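Local coordinates for Bd3460 (Bdellovibrio bacteriovorus, PDB 5CEC), which is an ankyrin-repeat immunity protein that binds the predatory endopeptidase Bd3459 and probably shields the predator's own cell wall from it during prey invasion, at residues 102-105 with 111-114; 202-205 with 211-214. All blocks are in the same frame, centred on the assembly; numbering follows the deposited sequence.

Contact 1. Residues 102-105 with 111-114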
loop_
_atom_site.group_PDB
_atom_site.type_symbol
_atom_site.label_atom_id
_atom_site.label_comp_id
_atom_site.label_asym_id
_atom_site.label_seq_id
_atom_site.Cartn_x
_atom_site.Cartn_y
_atom_site.Cartn_z
ATOM N N PHE B 102 -6.634 -14.868 -8.673
ATOM C CA PHE B 102 -6.655 -13.420 -8.402
ATOM C C PHE B 102 -5.859 -13.064 -7.162
ATOM O O PHE B 102 -5.102 -12.097 -7.170
ATOM C CB PHE B 102 -8.075 -12.886 -8.281
ATOM C CG PHE B 102 -8.710 -12.564 -9.586
ATOM C CD1 PHE B 102 -8.398 -11.376 -10.204
ATOM C CD2 PHE B 102 -9.609 -13.430 -10.227
ATOM C CE1 PHE B 102 -8.939 -11.041 -11.424
ATOM C CE2 PHE B 102 -10.182 -13.059 -11.446
ATOM C CZ PHE B 102 -9.840 -11.866 -12.028
ATOM N N ALA B 103 -6.009 -13.854 -6.103
ATOM C CA ALA B 103 -5.323 -13.561 -4.850
ATOM C C ALA B 103 -3.815 -13.682 -5.039
ATOM O O ALA B 103 -3.064 -12.772 -4.690
ATOM C CB ALA B 103 -5.791 -14.495 -3.753
ATOM N N VAL B 104 -3.354 -14.815 -5.560
ATOM C CA VAL B 104 -1.916 -15.029 -5.730
ATOM C C VAL B 104 -1.322 -13.968 -6.628
ATOM O O VAL B 104 -0.288 -13.349 -6.299
ATOM C CB VAL B 104 -1.648 -16.461 -6.237
ATOM C CG1 VAL B 104 -0.232 -16.610 -6.749
ATOM C CG2 VAL B 104 -1.947 -17.429 -5.094
ATOM N N THR B 105 -1.952 -13.719 -7.773
ATOM C CA THR B 105 -1.364 -12.802 -8.745
ATOM C C THR B 105 -1.384 -11.347 -8.294
ATOM O O THR B 105 -0.589 -10.555 -8.795
ATOM C CB THR B 105 -2.038 -12.894 -10.120
ATOM O OG1 THR B 105 -3.415 -12.594 -9.988
ATOM C CG2 THR B 105 -1.854 -14.282 -10.749
ATOM N N VAL B 111 -5.147 -14.000 1.727
ATOM C CA VAL B 111 -6.352 -14.472 1.085
ATOM C C VAL B 111 -6.093 -15.826 0.429
ATOM O O VAL B 111 -6.909 -16.762 0.530
ATOM C CB VAL B 111 -6.896 -13.451 0.067
ATOM C CG1 VAL B 111 -7.998 -14.081 -0.765
ATOM C CG2 VAL B 111 -7.420 -12.205 0.770
ATOM N N ALA B 112 -4.960 -15.947 -0.237
ATOM C CA ALA B 112 -4.635 -17.206 -0.916
ATOM C C ALA B 112 -4.627 -18.342 0.127
ATOM O O ALA B 112 -5.193 -19.425 -0.129
ATOM C CB ALA B 112 -3.278 -17.128 -1.608
ATOM N N GLU B 113 -3.979 -18.120 1.278
ATOM C CA GLU B 113 -3.965 -19.139 2.318
ATOM C C GLU B 113 -5.349 -19.517 2.779
ATOM O O GLU B 113 -5.623 -20.707 2.963
ATOM C CB GLU B 113 -3.095 -18.742 3.513
ATOM C CG GLU B 113 -1.611 -18.709 3.179
ATOM C CD GLU B 113 -1.090 -20.086 2.867
ATOM O OE1 GLU B 113 -1.011 -20.920 3.790
ATOM O OE2 GLU B 113 -0.846 -20.352 1.683
ATOM N N GLU B 114 -6.203 -18.514 2.964
ATOM C CA GLU B 114 -7.583 -18.737 3.369
ATOM C C GLU B 114 -8.296 -19.598 2.346
ATOM O O GLU B 114 -9.017 -20.515 2.711
ATOM C CB GLU B 114 -8.302 -17.399 3.558
ATOM C CG GLU B 114 -9.713 -17.500 4.122
ATOM C CD GLU B 114 -9.782 -17.871 5.596
ATOM O OE1 GLU B 114 -8.771 -17.749 6.323
ATOM O OE2 GLU B 114 -10.877 -18.283 6.020
#

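Contact 2. Residues 202-205 with 211-214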
loop_
_atom_site.group_PDB
_atom_site.type_symbol
_atom_site.label_atom_id
_atom_site.label_comp_id
_atom_site.label_asym_id
_atom_site.label_seq_id
_atom_site.Cartn_x
_atom_site.Cartn_y
_atom_site.Cartn_z
ATOM N N ASP B 202 20.375 -22.827 -18.957
ATOM C CA ASP B 202 20.420 -22.064 -20.200
ATOM C C ASP B 202 19.703 -20.709 -19.993
ATOM O O ASP B 202 20.191 -19.663 -20.436
ATOM C CB ASP B 202 19.739 -22.801 -21.353
ATOM C CG ASP B 202 20.541 -23.963 -21.880
ATOM O OD1 ASP B 202 21.786 -23.991 -21.750
ATOM O OD2 ASP B 202 19.900 -24.836 -22.486
ATOM N N VAL B 203 18.535 -20.717 -19.364
ATOM C CA VAL B 203 17.782 -19.464 -19.250
ATOM C C VAL B 203 18.384 -18.529 -18.214
ATOM O O VAL B 203 18.269 -17.316 -18.329
ATOM C CB VAL B 203 16.249 -19.659 -19.073
ATOM C CG1 VAL B 203 15.704 -20.564 -20.159
ATOM C CG2 VAL B 203 15.868 -20.150 -17.695
ATOM N N ALA B 204 19.015 -19.083 -17.166
ATOM C CA ALA B 204 19.775 -18.242 -16.248
ATOM C C ALA B 204 20.881 -17.462 -16.958
ATOM O O ALA B 204 21.037 -16.279 -16.742
ATOM C CB ALA B 204 20.369 -19.060 -15.132
ATOM N N LYS B 205 21.646 -18.170 -17.764
ATOM C CA LYS B 205 22.714 -17.538 -18.518
ATOM C C LYS B 205 22.170 -16.467 -19.450
ATOM O O LYS B 205 22.681 -15.367 -19.503
ATOM C CB LYS B 205 23.456 -18.565 -19.353
ATOM C CG LYS B 205 24.224 -19.617 -18.602
ATOM C CD LYS B 205 24.888 -20.515 -19.634
ATOM C CE LYS B 205 25.614 -21.669 -19.028
ATOM N NZ LYS B 205 26.013 -22.581 -20.144
ATOM N N ASP B 211 24.380 -15.391 -10.402
ATOM C CA ASP B 211 24.327 -16.212 -9.195
ATOM C C ASP B 211 23.528 -17.506 -9.383
ATOM O O ASP B 211 23.951 -18.541 -8.896
ATOM C CB ASP B 211 23.762 -15.421 -8.017
ATOM C CG ASP B 211 24.643 -14.279 -7.592
ATOM O OD1 ASP B 211 25.868 -14.389 -7.723
ATOM O OD2 ASP B 211 24.096 -13.254 -7.128
ATOM N N THR B 212 22.376 -17.453 -10.057
ATOM C CA THR B 212 21.644 -18.680 -10.300
ATOM C C THR B 212 22.324 -19.564 -11.352
ATOM O O THR B 212 22.265 -20.793 -11.239
ATOM C CB THR B 212 20.193 -18.449 -10.740
ATOM O OG1 THR B 212 20.210 -17.668 -11.925
ATOM C CG2 THR B 212 19.352 -17.790 -9.629
ATOM N N ALA B 213 23.002 -18.961 -12.336
ATOM C CA ALA B 213 23.680 -19.766 -13.350
ATOM C C ALA B 213 24.800 -20.556 -12.680
ATOM O O ALA B 213 24.946 -21.760 -12.911
ATOM C CB ALA B 213 24.225 -18.911 -14.491
ATOM N N LYS B 214 25.598 -19.872 -11.856
ATOM C CA LYS B 214 26.677 -20.542 -11.127
ATOM C C LYS B 214 26.127 -21.693 -10.301
ATOM O O LYS B 214 26.649 -22.809 -10.332
ATOM C CB LYS B 214 27.383 -19.548 -10.193
ATOM C CG LYS B 214 28.290 -18.578 -10.900
ATOM C CD LYS B 214 28.899 -17.538 -9.961
ATOM C CE LYS B 214 29.467 -16.354 -10.756
ATOM N NZ LYS B 214 30.396 -15.453 -10.006
#

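Contact 1. Residues 102-105 with 111-114
The methyl group of Ala103 points toward helix 109-117 and settles between Val111 and Ala112, its CB 3.7 Å from CG1 of Val111. Only one branch of that valine does the touching: CG1 stands opposite the backbone N (chi1 169°) and is thereby swung toward Ala103, whereas CG2 lies farther from it. On the same methyl, CB of Ala103 is 3.9 Å from the backbone N of Ala112, so the alanine rests against main chain as well as side chain, and the two alanine methyls meet at 4.2 Å between their CB atoms. All four touching residues are buried, no hydrogen bond links the two segments, and their apolar contact hides 128 Å² summed over both sides. This is the helix-turn-helix of an ankyrin repeat, predicted to span residues 95-127, in which small residues facing each other let the paired helices come close; the CA atoms of Ala103 and Ala112 are 5.4 Å apart. The CB bond of Val104 runs alongside the other helix rather than at it, and CG2, anti to the carbonyl carbon, lies 3.7 Å from CB of Ala112; the valine also packs on Leu134 and Arg137 of helix 134-141. Toward the preceding repeat, Val111 is covered by Ala71 and Val79.

Contact 2. Residues 202-205 with 211-214
With chi1 at 58°, Thr212 places OG1 between its backbone N and carbonyl carbon, on the side of helix 200-206, where the oxygen lies 3.5 Å from CB of Ala204. The two segments belong to the helix-turn-helix that ends the row of ankyrin repeats in this chain, helix 200-206 being followed by helix 210-218. Ala204 directs its methyl at the second helix and covers main chain there, with CB 3.8 Å from CA of Ala213. The methyl of Ala213 points back, and the two CB atoms of Ala204 and Ala213 meet at 3.9 Å, an alanine-to-alanine contact that lets the CA atoms approach to 5.1 Å. No hydrogen bond joins the segments. The threonine hydroxyl is instead engaged by the preceding helix pair, through a hydrogen bond to the carbonyl O of Ala172 on helix 167-174, a helix that also packs against Ala204 and Val203. Lys205 closes one edge of the interface with the aliphatic root of its side chain; beyond CG the chain runs extended, carrying its ammonium group away from Ala213, and the nearest approach of the two side chains is 4.2 Å, from CG of Lys205 to CB of Ala213.

Overall arrangement
Contacts 1 and 2 are the same kind of joint, an alanine-on-alanine helix pairing, at two points along one ankyrin array. Their centres are 30 Å apart and their nearest atoms about 20 Å, so they do not touch; helices 134-141, 143-152, 167-174 and 177-185 come between them in sequence. The centre of contact 1 is about 6 Å from that of the chain, with neighbouring helices before and after it, whereas the centre of contact 2 is about 25 Å away, in the last helix pair, and this contact is only partly buried. Bd3459 approaches near contact 1, where its Arg392 packs on Phe102. A sulfate ion, probably from crystallisation, lies about 6 Å from the side chain of Val111.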